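Local coordinates for nucleosome assembly protein 1, putative (Plasmodium falciparum, PDB 3FS3) that probably acts as a histone chaperone of the nucleosome assembly protein family, binding histones and taking part in their assembly into nucleosomes, at residues S236-H239 against F240-S243; P168-N172 against S173-K177; Q62-Y65 against Y66-S70. All coordinates share one frame; numbering follows the deposited sequence.

Contact 1. Residues S236-H239 against F240-S243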
# COMPACT_ATOMS: atom_id res chain seq x y z
N SER A 236 20.92 -17.64 -6.94
CA SER A 236 20.37 -18.54 -5.94
C SER A 236 19.45 -17.81 -4.98
O SER A 236 19.65 -16.63 -4.68
CB SER A 236 21.49 -19.18 -5.13
OG SER A 236 20.98 -19.79 -3.96
N PHE A 237 18.44 -18.52 -4.50
CA PHE A 237 17.51 -17.94 -3.56
C PHE A 237 18.25 -17.42 -2.33
O PHE A 237 17.88 -16.41 -1.74
CB PHE A 237 16.49 -18.99 -3.10
CG PHE A 237 15.73 -18.57 -1.89
CD1 PHE A 237 14.77 -17.57 -1.97
CD2 PHE A 237 15.99 -19.15 -0.65
CE1 PHE A 237 14.08 -17.15 -0.83
CE2 PHE A 237 15.31 -18.73 0.48
CZ PHE A 237 14.36 -17.73 0.40
N PHE A 238 19.30 -18.13 -1.94
CA PHE A 238 20.03 -17.77 -0.74
C PHE A 238 20.79 -16.45 -0.78
O PHE A 238 21.40 -16.04 0.21
CB PHE A 238 20.90 -18.96 -0.35
CG PHE A 238 20.09 -20.16 0.09
CD1 PHE A 238 19.70 -20.29 1.42
CD2 PHE A 238 19.64 -21.09 -0.84
CE1 PHE A 238 18.86 -21.35 1.82
CE2 PHE A 238 18.80 -22.15 -0.46
CZ PHE A 238 18.41 -22.28 0.88
N HIS A 239 20.73 -15.77 -1.92
CA HIS A 239 21.35 -14.46 -2.06
C HIS A 239 20.46 -13.50 -1.28
O HIS A 239 20.83 -12.36 -1.03
CB HIS A 239 21.42 -14.05 -3.53
CG HIS A 239 22.66 -14.52 -4.22
ND1 HIS A 239 22.64 -15.13 -5.46
CD2 HIS A 239 23.96 -14.47 -3.84
CE1 HIS A 239 23.88 -15.43 -5.81
NE2 HIS A 239 24.70 -15.04 -4.85
N PHE A 240 19.29 -13.99 -0.90
CA PHE A 240 18.32 -13.23 -0.12
C PHE A 240 18.95 -12.85 1.22
O PHE A 240 18.68 -11.79 1.77
CB PHE A 240 17.07 -14.09 0.14
CG PHE A 240 16.04 -13.44 1.02
CD1 PHE A 240 15.12 -12.53 0.50
CD2 PHE A 240 15.97 -13.75 2.38
CE1 PHE A 240 14.15 -11.94 1.31
CE2 PHE A 240 15.00 -13.16 3.20
CZ PHE A 240 14.09 -12.26 2.67
N PHE A 241 19.79 -13.73 1.74
CA PHE A 241 20.43 -13.47 3.03
C PHE A 241 21.70 -12.66 2.85
O PHE A 241 22.79 -13.07 3.25
CB PHE A 241 20.68 -14.80 3.74
CG PHE A 241 19.41 -15.58 3.99
CD1 PHE A 241 18.60 -15.26 5.07
CD2 PHE A 241 19.02 -16.60 3.13
CE1 PHE A 241 17.41 -15.95 5.29
CE2 PHE A 241 17.84 -17.29 3.33
CZ PHE A 241 17.03 -16.97 4.42
N THR A 242 21.54 -11.49 2.23
CA THR A 242 22.63 -10.56 1.97
C THR A 242 22.24 -9.23 2.59
O THR A 242 21.14 -8.72 2.34
CB THR A 242 22.86 -10.38 0.45
OG1 THR A 242 23.40 -11.59 -0.11
CG2 THR A 242 23.83 -9.24 0.18
N SER A 243 23.12 -8.67 3.41
CA SER A 243 22.86 -7.39 4.07
C SER A 243 23.04 -6.20 3.13
O SER A 243 23.98 -6.16 2.33
CB SER A 243 23.78 -7.22 5.28
OG SER A 243 23.58 -8.25 6.23
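F241 folds back against F238 across a short 3-10 turn, where the four buried phenylalanines F237, F238, F240 and F241 cluster. CB starts 3.8 Å from the carbonyl oxygen of F238. With CG anti to the carbonyl carbon (chi1 -60°), the ring runs beside the F238 side chain, pointing the same way, and the F238 oxygen sits at its edge. CD2 and CE2 do the touching: CE2 lies 4.0 Å from F238 CD1 and 4.1 Å from F237 CE2. On the other side of the ring, CE1 packs 3.6 Å from L175 CB of strand 174-181. One face of the ring is occupied by F240 CD2, 3.8 Å above the plane and over its centre, while F162 meets F241 edge-to-face. Behind F238, F237 CD2 lies over the centre of one face of the F238 ring.

The backbone beneath is gathered by short-range bonds. F241 N donates to F238 O at 3.2 Å, an i to i+3 bond of the 3-10 turn, and S236 OG accepts from F238 N to form an ST turn at the entry. At the exit, T242 OG1 donates to H239 O over 2.8 Å, next to an inverse gamma turn centred on F241. Carbon thus meets carbon on the phenylalanine side, while the turn satisfies some of its own polar groups and D133 and K177 take others.

Contact 2. Residues P168-N172 against S173-K177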
# COMPACT_ATOMS: atom_id res chain seq x y z
N PRO A 168 23.06 -31.14 5.36
CA PRO A 168 24.44 -31.21 4.87
C PRO A 168 24.97 -29.98 4.14
O PRO A 168 26.08 -30.00 3.60
CB PRO A 168 24.41 -32.45 3.97
CG PRO A 168 23.04 -32.34 3.34
CD PRO A 168 22.15 -31.94 4.51
N PHE A 169 24.20 -28.90 4.15
CA PHE A 169 24.60 -27.69 3.45
C PHE A 169 25.20 -26.61 4.35
O PHE A 169 26.23 -26.03 4.02
CB PHE A 169 23.40 -27.14 2.68
CG PHE A 169 22.91 -28.07 1.63
CD1 PHE A 169 23.59 -28.20 0.42
CD2 PHE A 169 21.80 -28.87 1.87
CE1 PHE A 169 23.17 -29.12 -0.55
CE2 PHE A 169 21.37 -29.79 0.91
CZ PHE A 169 22.06 -29.91 -0.31
N PHE A 170 24.56 -26.34 5.48
CA PHE A 170 25.07 -25.36 6.42
C PHE A 170 24.67 -25.76 7.83
O PHE A 170 23.72 -26.52 8.00
CB PHE A 170 24.57 -23.94 6.08
CG PHE A 170 23.08 -23.82 5.96
CD1 PHE A 170 22.26 -23.93 7.08
CD2 PHE A 170 22.50 -23.55 4.72
CE1 PHE A 170 20.89 -23.77 6.97
CE2 PHE A 170 21.12 -23.38 4.59
CZ PHE A 170 20.31 -23.49 5.72
N SER A 171 25.41 -25.27 8.82
CA SER A 171 25.14 -25.63 10.21
C SER A 171 24.04 -24.81 10.89
O SER A 171 23.45 -25.27 11.86
CB SER A 171 26.43 -25.52 11.03
OG SER A 171 26.97 -24.21 10.95
N ASN A 172 23.79 -23.61 10.39
CA ASN A 172 22.78 -22.72 10.97
C ASN A 172 21.45 -23.45 11.14
O ASN A 172 20.95 -24.07 10.20
CB ASN A 172 22.54 -21.50 10.07
CG ASN A 172 23.82 -20.85 9.62
OD1 ASN A 172 24.52 -21.38 8.75
ND2 ASN A 172 24.14 -19.70 10.20
N SER A 173 20.88 -23.37 12.34
CA SER A 173 19.60 -24.01 12.57
C SER A 173 18.53 -23.00 12.17
O SER A 173 17.38 -23.36 11.98
CB SER A 173 19.44 -24.40 14.05
OG SER A 173 19.17 -23.26 14.84
N VAL A 174 18.93 -21.73 12.05
CA VAL A 174 18.00 -20.67 11.67
C VAL A 174 18.67 -19.55 10.87
O VAL A 174 19.76 -19.09 11.23
CB VAL A 174 17.36 -19.99 12.90
CG1 VAL A 174 16.38 -18.93 12.45
CG2 VAL A 174 16.67 -21.03 13.77
N LEU A 175 18.03 -19.12 9.79
CA LEU A 175 18.55 -18.02 8.99
C LEU A 175 17.51 -16.90 9.07
O LEU A 175 16.33 -17.12 8.77
CB LEU A 175 18.74 -18.43 7.52
CG LEU A 175 19.78 -19.51 7.19
CD1 LEU A 175 19.95 -19.60 5.68
CD2 LEU A 175 21.12 -19.17 7.85
N THR A 176 17.93 -15.71 9.49
CA THR A 176 17.01 -14.59 9.61
C THR A 176 17.39 -13.42 8.71
O THR A 176 18.53 -13.31 8.25
CB THR A 176 16.97 -14.04 11.03
OG1 THR A 176 18.19 -13.34 11.30
CG2 THR A 176 16.80 -15.17 12.04
N LYS A 177 16.42 -12.56 8.47
CA LYS A 177 16.60 -11.38 7.66
C LYS A 177 15.81 -10.29 8.38
O LYS A 177 14.60 -10.42 8.58
CB LYS A 177 16.02 -11.62 6.26
CG LYS A 177 16.22 -10.46 5.29
CD LYS A 177 17.67 -10.32 4.88
CE LYS A 177 17.87 -9.17 3.90
NZ LYS A 177 17.46 -9.50 2.51
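L175 settles between F170 and N172, two residues of the loop that leads into its strand. The second segment starts at S173, whose backbone bonds to F164 of the neighbouring strand and whose side-chain bond leaves CA away from 168-172. V174, the first residue of the strand proper, likewise has its CB set away from the preceding loop, and its side chain lies on Y163. L175 then brings the two parts together, its backbone paired with F162. Its CG stands anti to the carbonyl carbon (chi1 -65°), and the fork that follows gives each methyl a different neighbour. CD1 meets the far end of the F170 ring, 3.9 Å from F170 CZ, the two side chains coming from opposite directions. CD2 presses on the root of N172, 3.5 Å from N172 CB and 3.6 Å from N172 CG, where the side chains cross at about a right angle. The amide beyond is held by its own bonds, OD1 accepting from D201 N and ND2 donating to V199 O.

The sheet receiving this leucine is a four-stranded antiparallel meander, and the loop at 168-172 leads from strand 158-164 into strand 174-181. F170, in this connection, meets F164 edge-to-face and touches I136 of helix 131-137. T176 packs on I159 and S161 and pairs through its backbone with T198. K177 finally extends its amine to D270 of helix 260-289 in a salt bridge, with hydrogen bonds to Y179 OH and F240 O and a cation-pi contact with F240.

Contact 3. Residues Q62-Y65 against Y66-S70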
# COMPACT_ATOMS: atom_id res chain seq x y z
N GLN A 62 -6.42 22.20 10.92
CA GLN A 62 -5.46 21.19 10.49
C GLN A 62 -4.83 20.52 11.70
O GLN A 62 -4.54 19.31 11.68
CB GLN A 62 -4.36 21.81 9.63
CG GLN A 62 -3.39 20.77 9.09
CD GLN A 62 -4.09 19.77 8.18
OE1 GLN A 62 -3.90 18.55 8.31
NE2 GLN A 62 -4.89 20.27 7.24
N LYS A 63 -4.59 21.30 12.75
CA LYS A 63 -4.02 20.76 13.98
C LYS A 63 -5.00 19.75 14.55
O LYS A 63 -4.60 18.72 15.09
CB LYS A 63 -3.79 21.88 15.00
CG LYS A 63 -3.40 21.37 16.38
CD LYS A 63 -2.17 20.46 16.30
CE LYS A 63 -1.83 19.85 17.66
NZ LYS A 63 -0.61 19.00 17.59
N GLU A 64 -6.29 20.04 14.41
CA GLU A 64 -7.33 19.14 14.89
C GLU A 64 -7.30 17.85 14.06
O GLU A 64 -7.49 16.75 14.60
CB GLU A 64 -8.71 19.81 14.76
CG GLU A 64 -9.71 19.36 15.80
CD GLU A 64 -11.13 19.79 15.50
OE1 GLU A 64 -11.32 20.94 15.03
OE2 GLU A 64 -12.05 18.99 15.74
N TYR A 65 -7.07 17.98 12.76
CA TYR A 65 -7.00 16.80 11.90
C TYR A 65 -5.89 15.87 12.38
O TYR A 65 -6.10 14.67 12.56
CB TYR A 65 -6.73 17.19 10.44
CG TYR A 65 -6.63 15.97 9.54
CD1 TYR A 65 -7.76 15.44 8.92
CD2 TYR A 65 -5.42 15.30 9.37
CE1 TYR A 65 -7.69 14.29 8.16
CE2 TYR A 65 -5.33 14.14 8.62
CZ TYR A 65 -6.48 13.64 8.01
OH TYR A 65 -6.42 12.49 7.26
N TYR A 66 -4.70 16.44 12.56
CA TYR A 66 -3.54 15.67 13.00
C TYR A 66 -3.75 14.96 14.34
O TYR A 66 -3.21 13.87 14.55
CB TYR A 66 -2.30 16.58 13.08
CG TYR A 66 -1.77 16.98 11.71
CD1 TYR A 66 -1.57 16.02 10.71
CD2 TYR A 66 -1.46 18.31 11.42
CE1 TYR A 66 -1.07 16.38 9.45
CE2 TYR A 66 -0.96 18.68 10.17
CZ TYR A 66 -0.77 17.71 9.19
OH TYR A 66 -0.27 18.07 7.96
N ASP A 67 -4.52 15.58 15.23
CA ASP A 67 -4.80 14.96 16.52
C ASP A 67 -5.62 13.69 16.27
O ASP A 67 -5.25 12.61 16.72
CB ASP A 67 -5.58 15.92 17.43
CG ASP A 67 -4.74 17.10 17.91
OD1 ASP A 67 -3.53 16.90 18.19
OD2 ASP A 67 -5.28 18.22 18.04
N TYR A 68 -6.72 13.82 15.54
CA TYR A 68 -7.55 12.66 15.24
C TYR A 68 -6.75 11.61 14.47
O TYR A 68 -6.85 10.42 14.75
CB TYR A 68 -8.77 13.07 14.42
CG TYR A 68 -9.91 13.60 15.25
CD1 TYR A 68 -10.48 12.82 16.25
CD2 TYR A 68 -10.41 14.87 15.04
CE1 TYR A 68 -11.53 13.30 17.03
CE2 TYR A 68 -11.46 15.36 15.81
CZ TYR A 68 -12.02 14.57 16.80
OH TYR A 68 -13.07 15.05 17.54
N GLU A 69 -5.96 12.05 13.50
CA GLU A 69 -5.16 11.12 12.72
C GLU A 69 -4.19 10.33 13.60
O GLU A 69 -3.96 9.15 13.37
CB GLU A 69 -4.40 11.85 11.62
CG GLU A 69 -3.63 10.91 10.69
CD GLU A 69 -2.85 11.65 9.62
OE1 GLU A 69 -1.93 12.41 9.97
OE2 GLU A 69 -3.17 11.48 8.43
N SER A 70 -3.60 10.98 14.61
CA SER A 70 -2.67 10.30 15.50
C SER A 70 -3.42 9.24 16.28
O SER A 70 -2.90 8.15 16.52
CB SER A 70 -2.04 11.28 16.49
OG SER A 70 -1.26 12.24 15.80
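Q62 and Y66 meet on one turn of the long helix 49-99, the aliphatic part of the glutamine against the tyrosine ring. Q62 CG lies 3.4 Å from Y66 CE2, and a bend at chi2 (62°) leaves the amide end near the ring toward its rim, the two planes about 60° apart. The next pair is turned differently. E69 offers its carboxylate to the rim of Y65: OE2 stands near the ring plane, 3.4 Å from Y65 CE2, and the two flat groups are 76° apart. E64 and Y68 run side by side, pointing the same way, with E64 OE2 3.7 Å from Y68 CE2. On the exposed flank K63 bends back toward D67; its CE comes to 3.4 Å from D67 OD1, but the salt bridge from NZ to that oxygen is long, at 3.6 Å.

Beneath these pairs run the usual helical bonds, such as E69 N to Y65 O at 2.8 Å. Y66 O takes two donors, S70 N and S70 OG, from opposite faces of its plane.

A long helix paired with its counterpart is the dimerisation element of the NAP family, and here the second subunit completes the polar ends: E64 bridges to its K93, Y66 OH bonds its D287, and E69 its Y284, while Y65 meets its Y87 ring. The carboxylate of E69 lies at the edges of both Y65 and Y66. E64, Y66 and E69 thus take their strong polar partners from the second subunit while also packing against neighbours within their own helix.

Contacts 1 and 2 belong to one folded unit, whereas contact 3 lies on the opposite side of the chain's centre, its centre about 42 and 47 Å from theirs. Contact 1 is the buried one and almost wholly aromatic; contact 2, where a loop enters an inner strand of the sheet, mixes an apolar fork with a tethered amide. The two touch directly: F240 O probably receives a hydrogen bond from K177 NZ at 2.7 Å, and the turn rests on the strand. Contact 3, partly buried, shares no element with them. Its E64, Y66 and E69 draw their strongest polar partners from the second subunit, whereas no other chain of the assembly touches contacts 1 and 2.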